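Long-range contact in 3'-5'-exonuclease (Saccharomyces cerevisiae, PDB 3E2V), which probably cuts double-stranded DNA as an endonuclease and trims it from the 3' end as a magnesium-dependent exonuclease of the TatD family: residues 328-341 / 350-364. Sequence-based numbering, arbitrary orientation.
Sequences FEYPAFKSVKKNKL and LYMVKGRNEPCNMEQ. With GOL (glycerol), chain D.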
ATOM      1  N   PHE A 328     -28.095  -3.875   3.632  1.00 31.21           N
ATOM      2  CA  PHE A 328     -26.676  -4.235   3.506  1.00 29.88           C
ATOM      3  C   PHE A 328     -26.354  -5.589   4.135  1.00 29.90           C
ATOM      4  O   PHE A 328     -26.745  -5.867   5.273  1.00 30.02           O
ATOM      5  CB  PHE A 328     -25.774  -3.142   4.102  1.00 28.90           C
ATOM      6  CG  PHE A 328     -24.302  -3.375   3.865  1.00 26.95           C
ATOM      7  CD1 PHE A 328     -23.762  -3.219   2.590  1.00 24.29           C
ATOM      8  CD2 PHE A 328     -23.470  -3.760   4.910  1.00 25.89           C
ATOM      9  CE1 PHE A 328     -22.400  -3.449   2.355  1.00 24.27           C
ATOM     10  CE2 PHE A 328     -22.102  -3.988   4.687  1.00 24.82           C
ATOM     11  CZ  PHE A 328     -21.576  -3.825   3.404  1.00 24.66           C
ATOM     12  N   GLU A 329     -25.624  -6.415   3.387  1.00 30.03           N
ATOM     13  CA  GLU A 329     -25.210  -7.733   3.858  1.00 29.77           C
ATOM     14  C   GLU A 329     -23.832  -7.692   4.520  1.00 29.85           C
ATOM     15  O   GLU A 329     -22.830  -7.358   3.869  1.00 29.18           O
ATOM     16  CB  GLU A 329     -25.222  -8.733   2.696  1.00 30.46           C
ATOM     17  N   TYR A 330     -23.803  -8.007   5.816  1.00 29.10           N
ATOM     18  CA  TYR A 330     -22.583  -8.122   6.616  1.00 28.64           C
ATOM     19  C   TYR A 330     -22.594  -9.485   7.326  1.00 27.89           C
ATOM     20  O   TYR A 330     -23.548  -9.798   8.048  1.00 28.78           O
ATOM     21  CB  TYR A 330     -22.506  -6.984   7.644  1.00 29.12           C
ATOM     22  CG  TYR A 330     -21.271  -6.966   8.526  1.00 30.20           C
ATOM     23  CD1 TYR A 330     -20.129  -6.268   8.146  1.00 30.78           C
ATOM     24  CD2 TYR A 330     -21.254  -7.620   9.765  1.00 30.11           C
ATOM     25  CE1 TYR A 330     -18.993  -6.228   8.963  1.00 31.43           C
ATOM     26  CE2 TYR A 330     -20.115  -7.596  10.585  1.00 30.63           C
ATOM     27  CZ  TYR A 330     -18.989  -6.896  10.178  1.00 29.85           C
ATOM     28  OH  TYR A 330     -17.869  -6.851  10.985  1.00 31.51           O
ATOM     29  N   PRO A 331     -21.564 -10.325   7.103  1.00 26.07           N
ATOM     30  CA  PRO A 331     -20.505 -10.152   6.110  1.00 24.35           C
ATOM     31  C   PRO A 331     -21.044 -10.319   4.688  1.00 23.33           C
ATOM     32  O   PRO A 331     -22.193 -10.725   4.500  1.00 23.90           O
ATOM     33  CB  PRO A 331     -19.530 -11.280   6.446  1.00 23.94           C
ATOM     34  CG  PRO A 331     -20.388 -12.337   7.082  1.00 25.50           C
ATOM     35  CD  PRO A 331     -21.400 -11.573   7.874  1.00 26.21           C
ATOM     36  N   ALA A 332     -20.223 -10.020   3.682  1.00 21.21           N
ATOM     37  CA  ALA A 332     -20.697 -10.006   2.291  1.00 19.85           C
ATOM     38  C   ALA A 332     -21.025 -11.404   1.744  1.00 18.97           C
ATOM     39  O   ALA A 332     -21.790 -11.551   0.783  1.00 18.68           O
ATOM     40  CB  ALA A 332     -19.679  -9.313   1.396  1.00 19.87           C
ATOM     41  N   PHE A 333     -20.394 -12.405   2.347  1.00 18.45           N
ATOM     42  CA  PHE A 333     -20.530 -13.822   1.993  1.00 18.94           C
ATOM     43  C   PHE A 333     -20.423 -14.561   3.318  1.00 19.50           C
ATOM     44  O   PHE A 333     -19.921 -14.003   4.290  1.00 20.65           O
ATOM     45  CB  PHE A 333     -19.374 -14.255   1.077  1.00 18.26           C
ATOM     46  CG  PHE A 333     -19.365 -13.556  -0.254  1.00 18.09           C
ATOM     47  CD1 PHE A 333     -20.053 -14.091  -1.332  1.00 17.61           C
ATOM     48  CD2 PHE A 333     -18.694 -12.346  -0.422  1.00 18.32           C
ATOM     49  CE1 PHE A 333     -20.070 -13.444  -2.559  1.00 17.97           C
ATOM     50  CE2 PHE A 333     -18.701 -11.688  -1.651  1.00 18.05           C
ATOM     51  CZ  PHE A 333     -19.399 -12.232  -2.716  1.00 17.25           C
ATOM     52  N   LYS A 334     -20.880 -15.814   3.366  1.00 20.51           N
ATOM     53  CA  LYS A 334     -20.788 -16.587   4.604  1.00 21.42           C
ATOM     54  C   LYS A 334     -19.319 -16.701   4.990  1.00 20.91           C
ATOM     55  O   LYS A 334     -18.483 -16.920   4.119  1.00 20.47           O
ATOM     56  CB  LYS A 334     -21.354 -17.999   4.415  1.00 22.45           C
ATOM     57  CG  LYS A 334     -21.361 -18.856   5.695  1.00 26.65           C
ATOM     58  CD  LYS A 334     -22.203 -18.221   6.787  1.00 30.41           C
ATOM     59  CE  LYS A 334     -22.054 -18.896   8.145  1.00 33.31           C
ATOM     60  NZ  LYS A 334     -22.637 -18.004   9.203  1.00 33.10           N
ATOM     61  N   SER A 335     -19.027 -16.560   6.280  1.00 21.06           N
ATOM     62  CA  SER A 335     -17.666 -16.573   6.822  1.00 21.77           C
ATOM     63  C   SER A 335     -17.543 -17.771   7.752  1.00 21.52           C
ATOM     64  O   SER A 335     -18.379 -17.954   8.637  1.00 23.14           O
ATOM     65  CB  SER A 335     -17.426 -15.276   7.595  1.00 22.44           C
ATOM     66  OG  SER A 335     -16.099 -15.142   8.065  1.00 27.74           O
ATOM     67  N   VAL A 336     -16.529 -18.606   7.530  1.00 19.55           N
ATOM     68  CA  VAL A 336     -16.303 -19.805   8.357  1.00 19.32           C
ATOM     69  C   VAL A 336     -14.914 -19.774   8.978  1.00 19.17           C
ATOM     70  O   VAL A 336     -14.025 -19.046   8.515  1.00 18.40           O
ATOM     71  CB  VAL A 336     -16.455 -21.106   7.537  1.00 19.56           C
ATOM     72  CG1 VAL A 336     -17.896 -21.306   7.057  1.00 20.83           C
ATOM     73  CG2 VAL A 336     -15.485 -21.142   6.351  1.00 19.86           C
ATOM     74  N   LYS A 337     -14.696 -20.579  10.018  1.00 18.64           N
ATOM     75  CA  LYS A 337     -13.367 -20.664  10.625  1.00 19.91           C
ATOM     76  C   LYS A 337     -12.385 -21.264   9.605  1.00 18.31           C
ATOM     77  O   LYS A 337     -12.788 -22.000   8.697  1.00 18.75           O
ATOM     78  CB  LYS A 337     -13.387 -21.507  11.909  1.00 19.82           C
ATOM     79  CG  LYS A 337     -14.348 -20.995  12.998  1.00 21.89           C
ATOM     80  CD  LYS A 337     -14.490 -21.992  14.173  1.00 23.85           C
ATOM     81  CE  LYS A 337     -15.057 -23.368  13.734  1.00 28.35           C
ATOM     82  NZ  LYS A 337     -16.566 -23.527  13.679  1.00 28.78           N
ATOM     83  N   LYS A 338     -11.104 -20.932   9.744  1.00 18.95           N
ATOM     84  CA  LYS A 338     -10.098 -21.373   8.762  1.00 18.72           C
ATOM     85  C   LYS A 338     -10.057 -22.899   8.545  1.00 19.10           C
ATOM     86  O   LYS A 338      -9.771 -23.354   7.444  1.00 18.63           O
ATOM     87  CB  LYS A 338      -8.709 -20.837   9.131  1.00 18.82           C
ATOM     88  CG  LYS A 338      -8.255 -21.243  10.533  1.00 19.76           C
ATOM     89  CD  LYS A 338      -6.894 -20.669  10.864  1.00 21.84           C
ATOM     90  CE  LYS A 338      -6.462 -21.040  12.281  1.00 25.19           C
ATOM     91  NZ  LYS A 338      -7.227 -20.316  13.317  1.00 26.76           N
ATOM     92  N   ASN A 339     -10.366 -23.675   9.583  1.00 20.18           N
ATOM     93  CA  ASN A 339     -10.359 -25.137   9.458  1.00 21.13           C
ATOM     94  C   ASN A 339     -11.621 -25.721   8.814  1.00 21.30           C
ATOM     95  O   ASN A 339     -11.715 -26.937   8.598  1.00 21.85           O
ATOM     96  CB  ASN A 339     -10.107 -25.803  10.820  1.00 21.45           C
ATOM     97  CG  ASN A 339     -11.222 -25.544  11.815  1.00 24.69           C
ATOM     98  OD1 ASN A 339     -11.790 -24.457  11.862  1.00 27.90           O
ATOM     99  ND2 ASN A 339     -11.520 -26.539  12.640  1.00 28.19           N
ATOM    100  N   LYS A 340     -12.578 -24.854   8.485  1.00 20.87           N
ATOM    101  CA  LYS A 340     -13.842 -25.254   7.863  1.00 21.64           C
ATOM    102  C   LYS A 340     -13.960 -24.836   6.400  1.00 20.88           C
ATOM    103  O   LYS A 340     -14.921 -25.206   5.727  1.00 21.75           O
ATOM    104  CB  LYS A 340     -15.033 -24.686   8.661  1.00 21.56           C
ATOM    105  CG  LYS A 340     -15.088 -25.126  10.121  1.00 24.40           C
ATOM    106  CD  LYS A 340     -15.309 -26.621  10.244  1.00 27.58           C
ATOM    107  CE  LYS A 340     -15.439 -27.019  11.698  1.00 30.89           C
ATOM    108  NZ  LYS A 340     -15.810 -28.455  11.798  1.00 33.26           N
ATOM    109  N   LEU A 341     -12.983 -24.079   5.894  1.00 19.47           N
ATOM    110  CA  LEU A 341     -13.072 -23.560   4.532  1.00 18.72           C
ATOM    111  C   LEU A 341     -12.857 -24.647   3.462  1.00 18.61           C
ATOM    112  O   LEU A 341     -13.539 -24.666   2.442  1.00 18.39           O
ATOM    113  CB  LEU A 341     -12.091 -22.407   4.314  1.00 19.03           C
ATOM    114  CG  LEU A 341     -12.252 -21.783   2.932  1.00 19.75           C
ATOM    115  CD1 LEU A 341     -13.583 -21.029   2.840  1.00 21.02           C
ATOM    116  CD2 LEU A 341     -11.123 -20.884   2.569  1.00 19.97           C
ATOM    117  N   LEU A 350     -19.556 -19.026  -2.568  1.00 20.38           N
ATOM    118  CA  LEU A 350     -18.297 -18.415  -2.148  1.00 19.39           C
ATOM    119  C   LEU A 350     -18.294 -18.132  -0.659  1.00 18.48           C
ATOM    120  O   LEU A 350     -19.265 -17.597  -0.107  1.00 18.82           O
ATOM    121  CB  LEU A 350     -18.085 -17.121  -2.943  1.00 18.74           C
ATOM    122  CG  LEU A 350     -17.901 -17.291  -4.457  1.00 20.40           C
ATOM    123  CD1 LEU A 350     -18.046 -15.935  -5.170  1.00 21.96           C
ATOM    124  CD2 LEU A 350     -16.579 -17.954  -4.821  1.00 23.13           C
ATOM    125  N   TYR A 351     -17.188 -18.477  -0.005  1.00 18.11           N
ATOM    126  CA  TYR A 351     -17.061 -18.366   1.446  1.00 17.62           C
ATOM    127  C   TYR A 351     -15.812 -17.603   1.849  1.00 17.48           C
ATOM    128  O   TYR A 351     -14.785 -17.727   1.184  1.00 16.90           O
ATOM    129  CB  TYR A 351     -16.945 -19.757   2.080  1.00 19.26           C
ATOM    130  CG  TYR A 351     -18.228 -20.552   2.127  1.00 20.92           C
ATOM    131  CD1 TYR A 351     -18.969 -20.621   3.303  1.00 22.53           C
ATOM    132  CD2 TYR A 351     -18.671 -21.262   1.014  1.00 22.02           C
ATOM    133  CE1 TYR A 351     -20.142 -21.369   3.363  1.00 23.96           C
ATOM    134  CE2 TYR A 351     -19.854 -22.003   1.066  1.00 23.00           C
ATOM    135  CZ  TYR A 351     -20.565 -22.047   2.243  1.00 23.24           C
ATOM    136  OH  TYR A 351     -21.737 -22.777   2.316  1.00 26.43           O
ATOM    137  N   MET A 352     -15.921 -16.845   2.939  1.00 16.76           N
ATOM    138  CA  MET A 352     -14.815 -16.094   3.544  1.00 16.20           C
ATOM    139  C   MET A 352     -14.314 -16.822   4.785  1.00 16.52           C
ATOM    140  O   MET A 352     -14.958 -17.766   5.267  1.00 16.96           O
ATOM    141  CB  MET A 352     -15.251 -14.672   3.941  1.00 16.91           C
ATOM    142  CG  MET A 352     -15.889 -13.883   2.788  1.00 16.17           C
ATOM    143  SD  MET A 352     -16.554 -12.208   3.172  1.00 12.99           S
ATOM    144  CE  MET A 352     -15.023 -11.281   3.338  1.00 19.86           C
ATOM    145  N   VAL A 353     -13.153 -16.387   5.272  1.00 15.85           N
ATOM    146  CA  VAL A 353     -12.556 -16.960   6.473  1.00 16.05           C
ATOM    147  C   VAL A 353     -12.641 -15.938   7.601  1.00 17.29           C
ATOM    148  O   VAL A 353     -12.201 -14.795   7.444  1.00 16.79           O
ATOM    149  CB  VAL A 353     -11.087 -17.365   6.218  1.00 15.52           C
ATOM    150  CG1 VAL A 353     -10.427 -17.776   7.542  1.00 17.32           C
ATOM    151  CG2 VAL A 353     -11.010 -18.468   5.159  1.00 16.11           C
ATOM    152  N   LYS A 354     -13.227 -16.339   8.732  1.00 17.24           N
ATOM    153  CA  LYS A 354     -13.378 -15.443   9.883  1.00 18.86           C
ATOM    154  C   LYS A 354     -12.016 -14.890  10.285  1.00 18.10           C
ATOM    155  O   LYS A 354     -11.050 -15.648  10.418  1.00 18.05           O
ATOM    156  CB  LYS A 354     -14.035 -16.168  11.068  1.00 18.26           C
ATOM    157  CG  LYS A 354     -15.447 -16.661  10.766  1.00 21.98           C
ATOM    158  CD  LYS A 354     -16.091 -17.326  11.972  1.00 21.71           C
ATOM    159  CE  LYS A 354     -17.521 -17.782  11.664  1.00 27.00           C
ATOM    160  NZ  LYS A 354     -18.450 -16.649  11.336  1.00 31.50           N
ATOM    161  N   GLY A 355     -11.938 -13.570  10.445  1.00 17.82           N
ATOM    162  CA  GLY A 355     -10.700 -12.914  10.843  1.00 17.57           C
ATOM    163  C   GLY A 355      -9.773 -12.517   9.707  1.00 17.20           C
ATOM    164  O   GLY A 355      -8.803 -11.804   9.945  1.00 19.43           O
ATOM    165  N   ARG A 356     -10.070 -12.961   8.490  1.00 16.00           N
ATOM    166  CA  ARG A 356      -9.226 -12.659   7.330  1.00 15.08           C
ATOM    167  C   ARG A 356      -9.965 -11.650   6.457  1.00 14.42           C
ATOM    168  O   ARG A 356     -10.968 -11.979   5.803  1.00 14.63           O
ATOM    169  CB  ARG A 356      -8.902 -13.927   6.522  1.00 15.41           C
ATOM    170  CG  ARG A 356      -7.953 -13.696   5.341  1.00 15.22           C
ATOM    171  CD  ARG A 356      -7.762 -14.967   4.529  1.00 14.27           C
ATOM    172  NE  ARG A 356      -8.929 -15.242   3.684  1.00 14.99           N
ATOM    173  CZ  ARG A 356      -8.986 -16.146   2.703  1.00 15.09           C
ATOM    174  NH1 ARG A 356      -7.937 -16.915   2.401  1.00 15.45           N
ATOM    175  NH2 ARG A 356     -10.119 -16.283   2.006  1.00 15.87           N
ATOM    176  N   ASN A 357      -9.470 -10.413   6.442  1.00 14.14           N
ATOM    177  CA  ASN A 357     -10.130  -9.389   5.634  1.00 14.13           C
ATOM    178  C   ASN A 357      -9.915  -9.636   4.139  1.00 14.08           C
ATOM    179  O   ASN A 357      -8.985 -10.349   3.748  1.00 13.39           O
ATOM    180  CB  ASN A 357      -9.662  -7.995   6.064  1.00 13.22           C
ATOM    181  CG  ASN A 357     -10.597  -6.901   5.605  1.00 13.82           C
ATOM    182  OD1 ASN A 357     -11.763  -7.152   5.265  1.00 14.29           O
ATOM    183  ND2 ASN A 357     -10.082  -5.678   5.570  1.00 14.39           N
ATOM    184  N   GLU A 358     -10.795  -9.074   3.304  1.00 13.81           N
ATOM    185  CA  GLU A 358     -10.719  -9.271   1.864  1.00 13.41           C
ATOM    186  C   GLU A 358     -11.008  -7.991   1.095  1.00 12.93           C
ATOM    187  O   GLU A 358     -11.690  -7.101   1.620  1.00 13.52           O
ATOM    188  CB  GLU A 358     -11.720 -10.335   1.404  1.00 14.02           C
ATOM    189  CG  GLU A 358     -11.520 -11.704   2.033  1.00 14.87           C
ATOM    190  CD  GLU A 358     -12.265 -12.806   1.288  1.00 15.29           C
ATOM    191  OE1 GLU A 358     -12.969 -12.501   0.306  1.00 15.67           O
ATOM    192  OE2 GLU A 358     -12.169 -13.985   1.709  1.00 14.50           O
ATOM    193  N   PRO A 359     -10.528  -7.912  -0.159  1.00 12.94           N
ATOM    194  CA  PRO A 359     -10.852  -6.731  -0.985  1.00 13.22           C
ATOM    195  C   PRO A 359     -12.356  -6.534  -1.235  1.00 13.66           C
ATOM    196  O   PRO A 359     -12.784  -5.398  -1.513  1.00 14.11           O
ATOM    197  CB  PRO A 359     -10.088  -6.988  -2.299  1.00 13.51           C
ATOM    198  CG  PRO A 359      -9.823  -8.477  -2.310  1.00 14.18           C
ATOM    199  CD  PRO A 359      -9.632  -8.859  -0.862  1.00 13.46           C
ATOM    200  N   CYS A 360     -13.171  -7.585  -1.123  1.00 14.02           N
ATOM    201  CA  CYS A 360     -14.614  -7.384  -1.298  1.00 13.92           C
ATOM    202  C   CYS A 360     -15.219  -6.507  -0.217  1.00 13.88           C
ATOM    203  O   CYS A 360     -16.403  -6.133  -0.300  1.00 14.86           O
ATOM    204  CB  CYS A 360     -15.397  -8.703  -1.371  1.00 13.97           C
ATOM    205  SG  CYS A 360     -15.393  -9.708   0.135  1.00 15.12           S
ATOM    206  N   ASN A 361     -14.429  -6.173   0.797  1.00 13.48           N
ATOM    207  CA  ASN A 361     -14.892  -5.305   1.869  1.00 13.91           C
ATOM    208  C   ASN A 361     -14.600  -3.822   1.639  1.00 13.39           C
ATOM    209  O   ASN A 361     -14.795  -2.999   2.531  1.00 13.76           O
ATOM    210  CB  ASN A 361     -14.358  -5.794   3.218  1.00 13.34           C
ATOM    211  CG  ASN A 361     -15.044  -7.074   3.666  1.00 14.19           C
ATOM    212  OD1 ASN A 361     -16.097  -7.432   3.141  1.00 16.52           O
ATOM    213  ND2 ASN A 361     -14.435  -7.783   4.596  1.00 15.00           N
ATOM    214  N   MET A 362     -14.185  -3.483   0.424  1.00 13.04           N
ATOM    215  CA  MET A 362     -14.066  -2.071   0.025  1.00 13.07           C
ATOM    216  C   MET A 362     -15.341  -1.286   0.320  1.00 13.15           C
ATOM    217  O   MET A 362     -15.295  -0.158   0.817  1.00 14.12           O
ATOM    218  CB  MET A 362     -13.722  -1.981  -1.463  1.00 12.60           C
ATOM    219  CG  MET A 362     -12.223  -2.171  -1.722  1.00 12.01           C
ATOM    220  SD  MET A 362     -11.098  -0.813  -1.096  1.00  5.76           S
ATOM    221  CE  MET A 362     -11.453   0.431  -2.403  1.00 15.27           C
ATOM    222  N   GLU A 363     -16.479  -1.894  -0.008  1.00 13.58           N
ATOM    223  CA  GLU A 363     -17.765  -1.243   0.188  1.00 14.45           C
ATOM    224  C   GLU A 363     -18.010  -0.825   1.634  1.00 13.95           C
ATOM    225  O   GLU A 363     -18.680   0.184   1.883  1.00 14.53           O
ATOM    226  CB  GLU A 363     -18.898  -2.130  -0.327  1.00 14.86           C
ATOM    227  CG  GLU A 363     -19.036  -3.469   0.372  1.00 14.58           C
ATOM    228  CD  GLU A 363     -20.112  -4.337  -0.238  1.00 17.36           C
ATOM    229  OE1 GLU A 363     -20.870  -3.851  -1.104  1.00 18.48           O
ATOM    230  OE2 GLU A 363     -20.180  -5.526   0.150  1.00 17.38           O
ATOM    231  N   GLN A 364     -17.452  -1.567   2.595  1.00 13.77           N
ATOM    232  CA  GLN A 364     -17.595  -1.201   4.004  1.00 14.11           C
ATOM    233  C   GLN A 364     -16.806   0.059   4.314  1.00 14.26           C
ATOM    234  O   GLN A 364     -17.257   0.915   5.047  1.00 14.05           O
ATOM    235  CB  GLN A 364     -17.129  -2.343   4.917  1.00 14.14           C
ATOM    236  CG  GLN A 364     -17.917  -3.626   4.785  1.00 15.32           C
ATOM    237  CD  GLN A 364     -17.357  -4.735   5.648  1.00 16.13           C
ATOM    238  OE1 GLN A 364     -16.481  -4.520   6.459  1.00 20.28           O
ATOM    239  NE2 GLN A 364     -17.872  -5.943   5.459  1.00 20.59           N
TER
HETATM  240  C1  GOL D 426     -13.468 -11.310   8.276  1.00 27.62           C
HETATM  241  O1  GOL D 426     -14.103 -11.810   9.442  1.00 26.92           O
HETATM  242  C2  GOL D 426     -14.180 -11.747   7.001  1.00 26.86           C
HETATM  243  O2  GOL D 426     -14.212 -13.148   6.924  1.00 28.63           O
HETATM  244  C3  GOL D 426     -15.624 -11.240   6.979  1.00 26.97           C
HETATM  245  O3  GOL D 426     -15.682  -9.941   6.419  1.00 24.21           O
HETATM  246  O   HOH W   1     -22.459  -6.852   1.012  1.00 24.74           O
HETATM  247  O   HOH W   2     -20.140  -6.625   4.419  1.00 28.23           O
HETATM  248  O   HOH W   3     -17.696  -9.015   4.640  1.00 20.32           O
HETATM  249  O   HOH W   4     -21.744 -17.097   0.964  1.00 24.52           O
HETATM  250  O   HOH W   5     -10.707 -18.465  11.187  1.00 22.62           O
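Ser335 and Val336 run beside Met352 and Val353 as a two-stranded parallel ladder: Met352 N donates to Lys334 O (2.8 Å), Val336 N to Met352 O (2.9 Å) and Lys354 N to Val336 O. Packing is tight on the face carrying Val353, where two methyl branches suit Leu341 to its place, CD2 lying 3.5 Å from Val353 CG2 while CD1 meets Tyr351 CB. The flexible thioether of Met352 reaches the Phe333 ring at its edge, SD 5.5 Å from the centroid, a Met-aromatic contact, and Cys360 SG also lies at that ring's edge. Further along, Phe328 presents its edge to the Glu363 carboxylate, CE1 3.6 Å from CD, the planes 73° apart. Glu363 OE2 also accepts from a water held by Glu329 O, while OE1 pairs with Arg50; an alanine here would probably leave that arginine without its mate and the Phe328 edge without this neighbour. The solvent side is looser: waters link Lys334 N to Leu350 O and Lys338 N to Lys354 O, the long Lys354 chain bends at its end (chi4 -63°) into a weak hydrogen bond from NZ to Ser335 O, and a glycerol, probably from the crystallisation liquor, accepts hydrogen bonds from Gly355 N and Asn361 ND2. Outside the eight-stranded TIM-type barrel, this small sheet lies near helix 40-49, which Phe333 touches, while Tyr330 and Gln364 pack on helix 316-325.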